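Local coordinates for tryptophanyl-tRNA synthetase (Thermus thermophilus, PDB 2EL7), which probably catalyses the ATP-dependent attachment of tryptophan to tRNA(Trp), as a homodimeric class I aminoacyl-tRNA synthetase, at residues Gly12-Gly17 with Ala66-Ala71; Thr98-Leu103 with Asn166-Glu171; Ser212-Ile217 with Gly266-Lys271; Asp150-Ile155 with Ala178-Glu183. One frame throughout, in Å; residues are numbered along the deposited sequence.

Contact 1 of 4, residues Gly12-Gly17 with Ala66-Ala71; sequences GEIHIG and ALVNIA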
loop_
_atom_site.group_PDB
_atom_site.type_symbol
_atom_site.label_atom_id
_atom_site.label_comp_id
_atom_site.label_asym_id
_atom_site.label_seq_id
_atom_site.Cartn_x
_atom_site.Cartn_y
_atom_site.Cartn_z
ATOM N N GLY A 12 9.646 16.715 16.919
ATOM C CA GLY A 12 9.643 18.091 17.396
ATOM C C GLY A 12 11.035 18.662 17.661
ATOM O O GLY A 12 11.159 19.696 18.302
ATOM N N GLU A 13 12.086 18.010 17.176
ATOM C CA GLU A 13 13.457 18.492 17.402
ATOM C C GLU A 13 14.049 19.210 16.190
ATOM O O GLU A 13 14.731 18.596 15.367
ATOM C CB GLU A 13 14.379 17.320 17.754
ATOM C CG GLU A 13 13.855 16.407 18.847
ATOM C CD GLU A 13 13.810 17.092 20.196
ATOM O OE1 GLU A 13 14.851 17.651 20.606
ATOM O OE2 GLU A 13 12.742 17.068 20.847
ATOM N N ILE A 14 13.809 20.508 16.086
ATOM C CA ILE A 14 14.341 21.282 14.973
ATOM C C ILE A 14 15.585 22.015 15.480
ATOM O O ILE A 14 15.525 22.689 16.514
ATOM C CB ILE A 14 13.301 22.345 14.469
ATOM C CG1 ILE A 14 11.905 21.717 14.362
ATOM C CG2 ILE A 14 13.740 22.930 13.119
ATOM C CD1 ILE A 14 11.863 20.399 13.603
ATOM N N HIS A 15 16.709 21.882 14.775
ATOM C CA HIS A 15 17.927 22.581 15.187
ATOM C C HIS A 15 18.260 23.716 14.215
ATOM O O HIS A 15 17.610 23.854 13.177
ATOM C CB HIS A 15 19.098 21.604 15.351
ATOM C CG HIS A 15 19.317 20.705 14.177
ATOM N ND1 HIS A 15 19.673 21.179 12.934
ATOM C CD2 HIS A 15 19.284 19.353 14.069
ATOM C CE1 HIS A 15 19.857 20.160 12.111
ATOM N NE2 HIS A 15 19.628 19.041 12.775
ATOM N N ILE A 16 19.251 24.538 14.549
ATOM C CA ILE A 16 19.573 25.677 13.705
ATOM C C ILE A 16 20.070 25.264 12.345
ATOM O O ILE A 16 20.189 26.095 11.430
ATOM C CB ILE A 16 20.621 26.602 14.372
ATOM C CG1 ILE A 16 21.961 25.886 14.508
ATOM C CG2 ILE A 16 20.108 27.067 15.738
ATOM C CD1 ILE A 16 23.065 26.804 14.969
ATOM N N GLY A 17 20.376 23.973 12.225
ATOM C CA GLY A 17 20.841 23.431 10.964
ATOM C C GLY A 17 19.632 23.331 10.052
ATOM O O GLY A 17 19.678 23.754 8.897
ATOM N N ALA A 66 4.325 19.548 13.839
ATOM C CA ALA A 66 3.527 20.627 13.287
ATOM C C ALA A 66 3.738 21.898 14.094
ATOM O O ALA A 66 3.960 22.975 13.542
ATOM C CB ALA A 66 2.036 20.253 13.287
ATOM N N LEU A 67 3.664 21.772 15.408
ATOM C CA LEU A 67 3.822 22.935 16.257
ATOM C C LEU A 67 5.145 23.637 16.034
ATOM O O LEU A 67 5.179 24.836 15.776
ATOM C CB LEU A 67 3.685 22.552 17.739
ATOM C CG LEU A 67 3.755 23.692 18.776
ATOM C CD1 LEU A 67 3.094 23.213 20.051
ATOM C CD2 LEU A 67 5.224 24.123 19.044
ATOM N N VAL A 68 6.235 22.897 16.118
ATOM C CA VAL A 68 7.525 23.543 15.964
ATOM C C VAL A 68 7.788 24.129 14.577
ATOM O O VAL A 68 8.375 25.206 14.463
ATOM C CB VAL A 68 8.681 22.605 16.373
ATOM C CG1 VAL A 68 9.997 23.367 16.276
ATOM C CG2 VAL A 68 8.478 22.123 17.814
ATOM N N ASN A 69 7.358 23.447 13.530
ATOM C CA ASN A 69 7.565 23.986 12.199
ATOM C C ASN A 69 6.699 25.210 11.976
ATOM O O ASN A 69 7.087 26.129 11.261
ATOM C CB ASN A 69 7.309 22.924 11.143
ATOM C CG ASN A 69 8.506 22.033 10.950
ATOM O OD1 ASN A 69 9.493 22.450 10.383
ATOM N ND2 ASN A 69 8.435 20.816 11.462
ATOM N N ILE A 70 5.524 25.239 12.586
ATOM C CA ILE A 70 4.698 26.422 12.470
ATOM C C ILE A 70 5.414 27.521 13.276
ATOM O O ILE A 70 5.464 28.670 12.846
ATOM C CB ILE A 70 3.300 26.189 13.036
ATOM C CG1 ILE A 70 2.543 25.230 12.116
ATOM C CG2 ILE A 70 2.556 27.522 13.179
ATOM C CD1 ILE A 70 1.191 24.777 12.663
ATOM N N ALA A 71 5.981 27.170 14.434
ATOM C CA ALA A 71 6.688 28.186 15.232
ATOM C C ALA A 71 7.885 28.738 14.460
ATOM O O ALA A 71 8.155 29.932 14.510
ATOM C CB ALA A 71 7.161 27.611 16.579
#
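I14 and V68 lie alongside each other, their side chains running past one another in opposite directions. The ethyl arm of I14 does the touching: CG1 is 3.9 Å from V68 CB, and I14 CB is likewise 3.9 Å from V68 CG1. The still closer CG1 to CG1 approach is too short for carbons and is doubtful. V68 uses both branches. CG1 stands anti to the backbone N (chi1 -176°) and meets I14, while CG2, beside that N, touches the carbonyl of G12, with G12 O 3.6 Å from V68 CG2. G12 and I14 belong to the predicted HIGH signature motif of class I synthetases, which follows strand 4-8 and leads into helix 16-33; the contact therefore sets the signature loop against helix 55-72 of the nucleotide-binding fold. N69 crosses I14 at about a right angle, its ND2 4.1 Å from I14 CD1, a distance of packing rather than bonding. That amide nitrogen donates instead to A65 O, one turn back in its own helix. On the I14 side, H15 is the N-cap of helix 16-33: G17 N reaches H15 ND1 at the ring edge, in plane, at 3.0 Å, although an N-H...N angle of 125° makes the bond weak.

Contact 2 of 4, residues Thr98-Leu103 with Asn166-Glu171; sequences TTLTPL and NHLFGE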
loop_
_atom_site.group_PDB
_atom_site.type_symbol
_atom_site.label_atom_id
_atom_site.label_comp_id
_atom_site.label_asym_id
_atom_site.label_seq_id
_atom_site.Cartn_x
_atom_site.Cartn_y
_atom_site.Cartn_z
ATOM N N THR A 98 3.290 0.417 -7.132
ATOM C CA THR A 98 4.048 -0.787 -6.820
ATOM C C THR A 98 4.010 -1.738 -8.031
ATOM O O THR A 98 5.053 -2.261 -8.442
ATOM C CB THR A 98 3.455 -1.508 -5.544
ATOM O OG1 THR A 98 3.830 -0.785 -4.366
ATOM C CG2 THR A 98 3.949 -2.933 -5.410
ATOM N N THR A 99 2.832 -1.942 -8.624
ATOM C CA THR A 99 2.730 -2.864 -9.769
ATOM C C THR A 99 3.468 -2.353 -11.005
ATOM O O THR A 99 3.789 -3.131 -11.911
ATOM C CB THR A 99 1.239 -3.166 -10.205
ATOM O OG1 THR A 99 0.619 -1.969 -10.708
ATOM C CG2 THR A 99 0.401 -3.709 -9.025
ATOM N N LEU A 100 3.741 -1.051 -11.046
ATOM C CA LEU A 100 4.419 -0.478 -12.204
ATOM C C LEU A 100 5.886 -0.170 -11.935
ATOM O O LEU A 100 6.464 0.641 -12.653
ATOM C CB LEU A 100 3.738 0.820 -12.632
ATOM C CG LEU A 100 2.238 0.829 -12.919
ATOM C CD1 LEU A 100 1.783 2.276 -13.071
ATOM C CD2 LEU A 100 1.944 0.025 -14.169
ATOM N N THR A 101 6.473 -0.799 -10.912
ATOM C CA THR A 101 7.871 -0.565 -10.552
ATOM C C THR A 101 8.744 -1.820 -10.597
ATOM O O THR A 101 8.495 -2.798 -9.892
ATOM C CB THR A 101 7.985 0.061 -9.134
ATOM O OG1 THR A 101 7.172 1.240 -9.074
ATOM C CG2 THR A 101 9.441 0.467 -8.813
ATOM N N PRO A 102 9.784 -1.813 -11.443
ATOM C CA PRO A 102 10.688 -2.971 -11.551
ATOM C C PRO A 102 11.389 -3.175 -10.199
ATOM O O PRO A 102 11.913 -2.219 -9.621
ATOM C CB PRO A 102 11.688 -2.543 -12.630
ATOM C CG PRO A 102 10.924 -1.539 -13.451
ATOM C CD PRO A 102 10.149 -0.754 -12.407
ATOM N N LEU A 103 11.408 -4.409 -9.708
ATOM C CA LEU A 103 12.039 -4.714 -8.431
ATOM C C LEU A 103 13.479 -4.199 -8.354
ATOM O O LEU A 103 13.878 -3.584 -7.350
ATOM C CB LEU A 103 12.042 -6.225 -8.209
ATOM C CG LEU A 103 11.768 -6.777 -6.811
ATOM C CD1 LEU A 103 12.430 -8.121 -6.686
ATOM C CD2 LEU A 103 12.274 -5.858 -5.747
ATOM N N ASN A 166 1.837 7.559 -17.475
ATOM C CA ASN A 166 1.307 8.386 -18.564
ATOM C C ASN A 166 1.260 7.662 -19.915
ATOM O O ASN A 166 0.281 7.786 -20.652
ATOM C CB ASN A 166 2.096 9.691 -18.704
ATOM C CG ASN A 166 1.905 10.630 -17.506
ATOM O OD1 ASN A 166 0.930 10.524 -16.748
ATOM N ND2 ASN A 166 2.829 11.568 -17.344
ATOM N N HIS A 167 2.301 6.897 -20.227
ATOM C CA HIS A 167 2.352 6.168 -21.480
ATOM C C HIS A 167 1.326 5.040 -21.553
ATOM O O HIS A 167 0.691 4.847 -22.601
ATOM C CB HIS A 167 3.761 5.585 -21.709
ATOM C CG HIS A 167 3.831 4.591 -22.834
ATOM N ND1 HIS A 167 3.618 4.938 -24.152
ATOM C CD2 HIS A 167 4.120 3.265 -22.837
ATOM C CE1 HIS A 167 3.781 3.871 -24.919
ATOM N NE2 HIS A 167 4.088 2.843 -24.145
ATOM N N LEU A 168 1.170 4.297 -20.455
ATOM C CA LEU A 168 0.227 3.170 -20.398
ATOM C C LEU A 168 -1.254 3.528 -20.228
ATOM O O LEU A 168 -2.109 2.777 -20.663
ATOM C CB LEU A 168 0.576 2.221 -19.239
ATOM C CG LEU A 168 1.953 1.582 -19.082
ATOM C CD1 LEU A 168 2.037 0.898 -17.705
ATOM C CD2 LEU A 168 2.189 0.577 -20.211
ATOM N N PHE A 169 -1.578 4.638 -19.569
ATOM C CA PHE A 169 -2.987 4.929 -19.366
ATOM C C PHE A 169 -3.498 6.272 -19.832
ATOM O O PHE A 169 -4.685 6.532 -19.685
ATOM C CB PHE A 169 -3.355 4.759 -17.879
ATOM C CG PHE A 169 -2.828 3.490 -17.258
ATOM C CD1 PHE A 169 -1.766 3.532 -16.344
ATOM C CD2 PHE A 169 -3.385 2.248 -17.584
ATOM C CE1 PHE A 169 -1.268 2.364 -15.761
ATOM C CE2 PHE A 169 -2.894 1.067 -17.012
ATOM C CZ PHE A 169 -1.836 1.120 -16.099
ATOM N N GLY A 170 -2.639 7.111 -20.401
ATOM C CA GLY A 170 -3.072 8.435 -20.828
ATOM C C GLY A 170 -2.408 9.462 -19.920
ATOM O O GLY A 170 -2.258 9.201 -18.721
ATOM N N GLU A 171 -2.016 10.618 -20.457
ATOM C CA GLU A 171 -1.319 11.635 -19.666
ATOM C C GLU A 171 -2.049 11.931 -18.369
ATOM O O GLU A 171 -3.191 12.375 -18.374
ATOM C CB GLU A 171 -1.128 12.943 -20.461
ATOM C CG GLU A 171 -0.149 13.914 -19.758
ATOM C CD GLU A 171 0.075 15.231 -20.491
ATOM O OE1 GLU A 171 -0.916 15.965 -20.687
ATOM O OE2 GLU A 171 1.243 15.538 -20.854
#
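L100 divides its two methyls between L168 and F169, and the tighter of the two touches is methyl to methyl, with L100 CD2 3.6 Å from L168 CD1. The two leucine side chains slide past each other in opposite directions. In each, CG is anti to the carbonyl carbon (chi1 -54° at L100 and -55° at L168), which directs both branched ends into the space between the backbones. L100 CD1 makes the slacker touch, 4.1 Å from F169 CE1, arriving at the ring edge near its plane. One face of that ring is already taken from within its own helix: L168 CB stands 3.8 Å above the plane, over the centre. The two backbones remain well separated, L100 CA and L168 CA being 9.9 Å apart. L100 is buried, whereas L168 and F169 are partly exposed at the C-terminal end of helix 153-169, where G170 leaves helical geometry with a positive phi of 111°. The second subunit also packs here, L51 of that chain against L168 and Y53 of that chain against F169. The three touching side chains are all hydrocarbon, which implies that shape fit and exclusion of water join the turn after helix 89-99 to helix 153-169 at the dimer interface, supplemented by a weak hydrogen bond between L100 O and R164 NH2.

Contact 3 of 4, residues Ser212-Ile217 with Gly266-Lys271; sequences SIWQKI and GTYVVK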
loop_
_atom_site.group_PDB
_atom_site.type_symbol
_atom_site.label_atom_id
_atom_site.label_comp_id
_atom_site.label_asym_id
_atom_site.label_seq_id
_atom_site.Cartn_x
_atom_site.Cartn_y
_atom_site.Cartn_z
ATOM N N SER A 212 20.903 25.624 28.449
ATOM C CA SER A 212 21.556 24.525 27.762
ATOM C C SER A 212 22.278 24.987 26.510
ATOM O O SER A 212 23.353 24.486 26.193
ATOM C CB SER A 212 20.548 23.437 27.408
ATOM O OG SER A 212 21.216 22.362 26.783
ATOM N N ILE A 213 21.691 25.934 25.790
ATOM C CA ILE A 213 22.345 26.450 24.593
ATOM C C ILE A 213 23.605 27.189 25.033
ATOM O O ILE A 213 24.627 27.180 24.341
ATOM C CB ILE A 213 21.423 27.422 23.826
ATOM C CG1 ILE A 213 20.366 26.627 23.044
ATOM C CG2 ILE A 213 22.245 28.309 22.904
ATOM C CD1 ILE A 213 19.176 27.470 22.584
ATOM N N TRP A 214 23.524 27.825 26.199
ATOM C CA TRP A 214 24.655 28.573 26.732
ATOM C C TRP A 214 25.843 27.649 26.951
ATOM O O TRP A 214 26.934 27.888 26.416
ATOM C CB TRP A 214 24.278 29.243 28.059
ATOM C CG TRP A 214 25.393 30.046 28.709
ATOM C CD1 TRP A 214 25.680 30.114 30.049
ATOM C CD2 TRP A 214 26.338 30.908 28.056
ATOM N NE1 TRP A 214 26.742 30.959 30.266
ATOM C CE2 TRP A 214 27.165 31.462 29.063
ATOM C CE3 TRP A 214 26.565 31.268 26.720
ATOM C CZ2 TRP A 214 28.207 32.360 28.775
ATOM C CZ3 TRP A 214 27.602 32.160 26.430
ATOM C CH2 TRP A 214 28.410 32.696 27.455
ATOM N N GLN A 215 25.624 26.588 27.724
ATOM C CA GLN A 215 26.695 25.651 28.016
ATOM C C GLN A 215 27.370 25.139 26.747
ATOM O O GLN A 215 28.581 24.942 26.733
ATOM C CB GLN A 215 26.181 24.475 28.864
ATOM C CG GLN A 215 25.822 24.848 30.295
ATOM C CD GLN A 215 26.993 25.476 31.054
ATOM O OE1 GLN A 215 28.070 24.873 31.182
ATOM N NE2 GLN A 215 26.789 26.690 31.562
ATOM N N LYS A 216 26.597 24.935 25.682
ATOM C CA LYS A 216 27.172 24.449 24.428
ATOM C C LYS A 216 28.072 25.488 23.755
ATOM O O LYS A 216 29.100 25.145 23.175
ATOM C CB LYS A 216 26.064 23.995 23.477
ATOM C CG LYS A 216 25.422 22.684 23.903
ATOM C CD LYS A 216 24.324 22.280 22.954
ATOM C CE LYS A 216 23.632 21.002 23.390
ATOM N NZ LYS A 216 22.472 20.689 22.495
ATOM N N ILE A 217 27.693 26.759 23.833
ATOM C CA ILE A 217 28.505 27.824 23.240
ATOM C C ILE A 217 29.774 27.920 24.088
ATOM O O ILE A 217 30.888 28.072 23.588
ATOM C CB ILE A 217 27.773 29.190 23.304
ATOM C CG1 ILE A 217 26.387 29.071 22.665
ATOM C CG2 ILE A 217 28.589 30.257 22.600
ATOM C CD1 ILE A 217 26.429 28.589 21.265
ATOM N N GLY A 266 38.905 38.445 23.422
ATOM C CA GLY A 266 39.054 37.027 23.699
ATOM C C GLY A 266 37.805 36.180 23.526
ATOM O O GLY A 266 36.686 36.680 23.410
ATOM N N THR A 267 38.023 34.873 23.506
ATOM C CA THR A 267 36.972 33.887 23.345
ATOM C C THR A 267 35.686 34.193 24.122
ATOM O O THR A 267 34.600 34.244 23.541
ATOM C CB THR A 267 37.533 32.481 23.721
ATOM O OG1 THR A 267 38.260 31.956 22.603
ATOM C CG2 THR A 267 36.438 31.517 24.101
ATOM N N TYR A 268 35.802 34.418 25.422
ATOM C CA TYR A 268 34.622 34.682 26.235
ATOM C C TYR A 268 33.699 35.771 25.718
ATOM O O TYR A 268 32.474 35.618 25.717
ATOM C CB TYR A 268 35.004 35.054 27.662
ATOM C CG TYR A 268 33.783 35.159 28.542
ATOM C CD1 TYR A 268 33.142 34.011 29.014
ATOM C CD2 TYR A 268 33.222 36.400 28.847
ATOM C CE1 TYR A 268 31.970 34.093 29.766
ATOM C CE2 TYR A 268 32.047 36.501 29.593
ATOM C CZ TYR A 268 31.426 35.343 30.051
ATOM O OH TYR A 268 30.262 35.427 30.790
ATOM N N VAL A 269 34.288 36.887 25.312
ATOM C CA VAL A 269 33.507 38.001 24.822
ATOM C C VAL A 269 32.741 37.606 23.578
ATOM O O VAL A 269 31.587 37.968 23.415
ATOM C CB VAL A 269 34.396 39.184 24.486
ATOM C CG1 VAL A 269 33.551 40.309 23.954
ATOM C CG2 VAL A 269 35.159 39.622 25.714
ATOM N N VAL A 270 33.391 36.858 22.699
ATOM C CA VAL A 270 32.755 36.432 21.468
ATOM C C VAL A 270 31.587 35.486 21.732
ATOM O O VAL A 270 30.532 35.588 21.101
ATOM C CB VAL A 270 33.757 35.745 20.551
ATOM C CG1 VAL A 270 33.067 35.332 19.270
ATOM C CG2 VAL A 270 34.915 36.685 20.264
ATOM N N LYS A 271 31.769 34.579 22.681
ATOM C CA LYS A 271 30.723 33.625 23.010
ATOM C C LYS A 271 29.436 34.288 23.488
ATOM O O LYS A 271 28.338 33.844 23.146
ATOM C CB LYS A 271 31.248 32.637 24.042
ATOM C CG LYS A 271 32.315 31.718 23.458
ATOM C CD LYS A 271 32.903 30.788 24.505
ATOM C CE LYS A 271 33.745 29.704 23.856
ATOM N NZ LYS A 271 34.485 28.907 24.856
#
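The W214 indole presents its edge to helix 267-294. K271 O lies in the ring plane, 3.8 Å from W214 CZ3, and the hydroxyl of Y268 is near the same plane at another edge carbon, with Y268 OH 4.2 Å from W214 CZ2. F275, a turn further along, inclines its ring to the indole at about 55°, which excludes a parallel stack. With CG anti to the backbone N (chi1 180°), W214 extends toward the other helix, the short axes being 11.5 Å apart.

K271 runs alongside I217, in the opposite direction. Its CB is 3.8 Å from I217 CG2, and the extended chain beyond passes over the end of the isoleucine carbonyl, K271 CE being 3.3 Å from I217 O. NZ travels on to the next carbonyl and donates to Q218 O, close to the C-terminal end of helix 210-218. Cut back to an alanine, this position would probably leave Q218 O without its ammonium partner and open a gap beside I217 O, because the methylenes beyond CB that run past it would be gone. I217 also lies about 8 Å, side chain to side chain, from M196 of the predicted KMSKS motif.

The two segments run roughly antiparallel, at 147°. I217 and I213 pack further along helix 267-294, on L274 and L278, while L240 of helix 239-247 covers K271.

Contact 4 of 4, residues Asp150-Ile155 with Ala178-Glu183; sequences DQVQHI and ALLNPE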
loop_
_atom_site.group_PDB
_atom_site.type_symbol
_atom_site.label_atom_id
_atom_site.label_comp_id
_atom_site.label_asym_id
_atom_site.label_seq_id
_atom_site.Cartn_x
_atom_site.Cartn_y
_atom_site.Cartn_z
ATOM N N ASP A 150 21.520 14.354 -1.335
ATOM C CA ASP A 150 21.592 12.903 -1.301
ATOM C C ASP A 150 20.210 12.268 -1.258
ATOM O O ASP A 150 20.051 11.172 -0.723
ATOM C CB ASP A 150 22.411 12.443 -0.087
ATOM C CG ASP A 150 21.908 13.045 1.220
ATOM O OD1 ASP A 150 22.424 12.652 2.295
ATOM O OD2 ASP A 150 21.001 13.912 1.175
ATOM N N GLN A 151 19.206 12.944 -1.810
ATOM C CA GLN A 151 17.852 12.388 -1.797
ATOM C C GLN A 151 17.125 12.622 -3.091
ATOM O O GLN A 151 15.898 12.625 -3.143
ATOM C CB GLN A 151 17.040 12.988 -0.671
ATOM C CG GLN A 151 17.743 12.882 0.631
ATOM C CD GLN A 151 16.827 13.158 1.759
ATOM O OE1 GLN A 151 16.278 14.256 1.868
ATOM N NE2 GLN A 151 16.631 12.154 2.616
ATOM N N VAL A 152 17.909 12.817 -4.134
ATOM C CA VAL A 152 17.396 13.053 -5.452
ATOM C C VAL A 152 16.862 11.755 -6.075
ATOM O O VAL A 152 15.861 11.782 -6.797
ATOM C CB VAL A 152 18.516 13.681 -6.311
ATOM C CG1 VAL A 152 18.122 13.725 -7.779
ATOM C CG2 VAL A 152 18.780 15.084 -5.814
ATOM N N GLN A 153 17.509 10.622 -5.773
ATOM C CA GLN A 153 17.100 9.321 -6.320
ATOM C C GLN A 153 15.605 9.031 -6.290
ATOM O O GLN A 153 15.052 8.541 -7.281
ATOM C CB GLN A 153 17.830 8.166 -5.620
ATOM C CG GLN A 153 19.057 7.682 -6.355
ATOM C CD GLN A 153 19.366 6.203 -6.133
ATOM O OE1 GLN A 153 19.488 5.738 -4.997
ATOM N NE2 GLN A 153 19.499 5.460 -7.227
ATOM N N HIS A 154 14.934 9.327 -5.176
ATOM C CA HIS A 154 13.510 9.038 -5.137
ATOM C C HIS A 154 12.701 10.001 -6.009
ATOM O O HIS A 154 11.577 9.692 -6.398
ATOM C CB HIS A 154 12.974 8.966 -3.684
ATOM C CG HIS A 154 12.702 10.292 -3.033
ATOM N ND1 HIS A 154 13.701 11.101 -2.525
ATOM C CD2 HIS A 154 11.535 10.897 -2.715
ATOM C CE1 HIS A 154 13.156 12.139 -1.911
ATOM N NE2 HIS A 154 11.841 12.037 -2.013
ATOM N N ILE A 155 13.247 11.163 -6.334
ATOM C CA ILE A 155 12.494 12.027 -7.230
ATOM C C ILE A 155 12.646 11.435 -8.633
ATOM O O ILE A 155 11.714 11.486 -9.427
ATOM C CB ILE A 155 12.965 13.508 -7.226
ATOM C CG1 ILE A 155 12.438 14.269 -6.004
ATOM C CG2 ILE A 155 12.281 14.249 -8.335
ATOM C CD1 ILE A 155 12.302 13.505 -4.724
ATOM N N ALA A 178 13.334 17.913 -8.631
ATOM C CA ALA A 178 13.941 18.149 -7.335
ATOM C C ALA A 178 14.333 19.619 -7.221
ATOM O O ALA A 178 14.766 20.240 -8.201
ATOM C CB ALA A 178 15.167 17.292 -7.178
ATOM N N LEU A 179 14.146 20.187 -6.035
ATOM C CA LEU A 179 14.531 21.571 -5.793
ATOM C C LEU A 179 15.606 21.506 -4.727
ATOM O O LEU A 179 15.317 21.184 -3.568
ATOM C CB LEU A 179 13.352 22.402 -5.272
ATOM C CG LEU A 179 13.647 23.846 -4.819
ATOM C CD1 LEU A 179 14.174 24.652 -6.009
ATOM C CD2 LEU A 179 12.371 24.499 -4.264
ATOM N N LEU A 180 16.846 21.777 -5.128
ATOM C CA LEU A 180 17.960 21.765 -4.189
ATOM C C LEU A 180 18.035 23.116 -3.498
ATOM O O LEU A 180 17.313 24.044 -3.857
ATOM C CB LEU A 180 19.261 21.460 -4.919
ATOM C CG LEU A 180 19.273 20.032 -5.467
ATOM C CD1 LEU A 180 20.487 19.785 -6.336
ATOM C CD2 LEU A 180 19.265 19.075 -4.311
ATOM N N ASN A 181 18.937 23.226 -2.533
ATOM C CA ASN A 181 19.094 24.439 -1.733
ATOM C C ASN A 181 20.584 24.769 -1.513
ATOM O O ASN A 181 21.071 24.821 -0.365
ATOM C CB ASN A 181 18.379 24.184 -0.398
ATOM C CG ASN A 181 18.250 25.418 0.454
ATOM O OD1 ASN A 181 18.167 26.531 -0.056
ATOM N ND2 ASN A 181 18.202 25.220 1.771
ATOM N N PRO A 182 21.320 25.029 -2.611
ATOM C CA PRO A 182 22.754 25.349 -2.598
ATOM C C PRO A 182 23.127 26.595 -1.791
ATOM O O PRO A 182 24.185 26.637 -1.149
ATOM C CB PRO A 182 23.077 25.499 -4.072
ATOM C CG PRO A 182 21.834 26.154 -4.594
ATOM C CD PRO A 182 20.741 25.325 -3.935
ATOM N N GLU A 183 22.264 27.605 -1.820
ATOM C CA GLU A 183 22.532 28.825 -1.079
ATOM C C GLU A 183 22.471 28.659 0.447
ATOM O O GLU A 183 22.862 29.560 1.181
ATOM C CB GLU A 183 21.576 29.935 -1.522
ATOM C CG GLU A 183 22.220 30.923 -2.490
ATOM C CD GLU A 183 23.642 31.320 -2.059
ATOM O OE1 GLU A 183 24.559 30.470 -2.170
ATOM O OE2 GLU A 183 23.847 32.474 -1.603
#
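A178 is the small bump here, and the side chains of V152 and I155, three residues apart, form the hollow that receives it. Its methyl meets both walls loosely: A178 CB is 4.2 Å from I155 CG1 and 4.4 Å from V152 CG2. I155 also reaches the strand backbone, because CG2, anti to its own N, extends to within 3.8 Å of A178 N. V152 CG2 in turn faces the shallow notch between A178 and L180, 4.3 Å from L180 CD2, and so touches two residues that project on the same side of the chain. L179, between them, turns to the other side and packs on Q25 and I29 of helix 16-33. A backbone bond from I155 N to V152 O (2.7 Å) links the two residues that form the hollow. Just before it, H154 ND1 donates weakly to Q151 O, at an N-H...O angle of 116°. L179 bonds through its backbone to V145 and V147, pairing strand 177-179 with strand 144-146. This loose packing joins the helix and the second strand of a beta-alpha-beta crossover, here strand 144-146, helix 153-169 and strand 177-179, with D150, predicted to bind ATP, a few residues earlier in the chain.

How the contacts relate
Contact 1 closes first along the chain; contacts 2 and 4 then interlace, their segments alternating, and contact 3 comes last. Contacts 2 and 4 share helix 153-169, contact 4 at its start and contact 2 at its end, with centres about 23 Å apart. Contact 1 lies about 21 Å from contact 4 and 23 Å from contact 3, centre to centre. Contacts 2 and 3 are the most widely separated pair, about 56 Å between centres and on opposite sides of the chain's centre. Thus the predicted ATP-site elements in contacts 1 and 4 are central, flanked by the dimer-side contact 2 and by contact 3, whose helix 267-294 also runs back to helix 55-72 of contact 1.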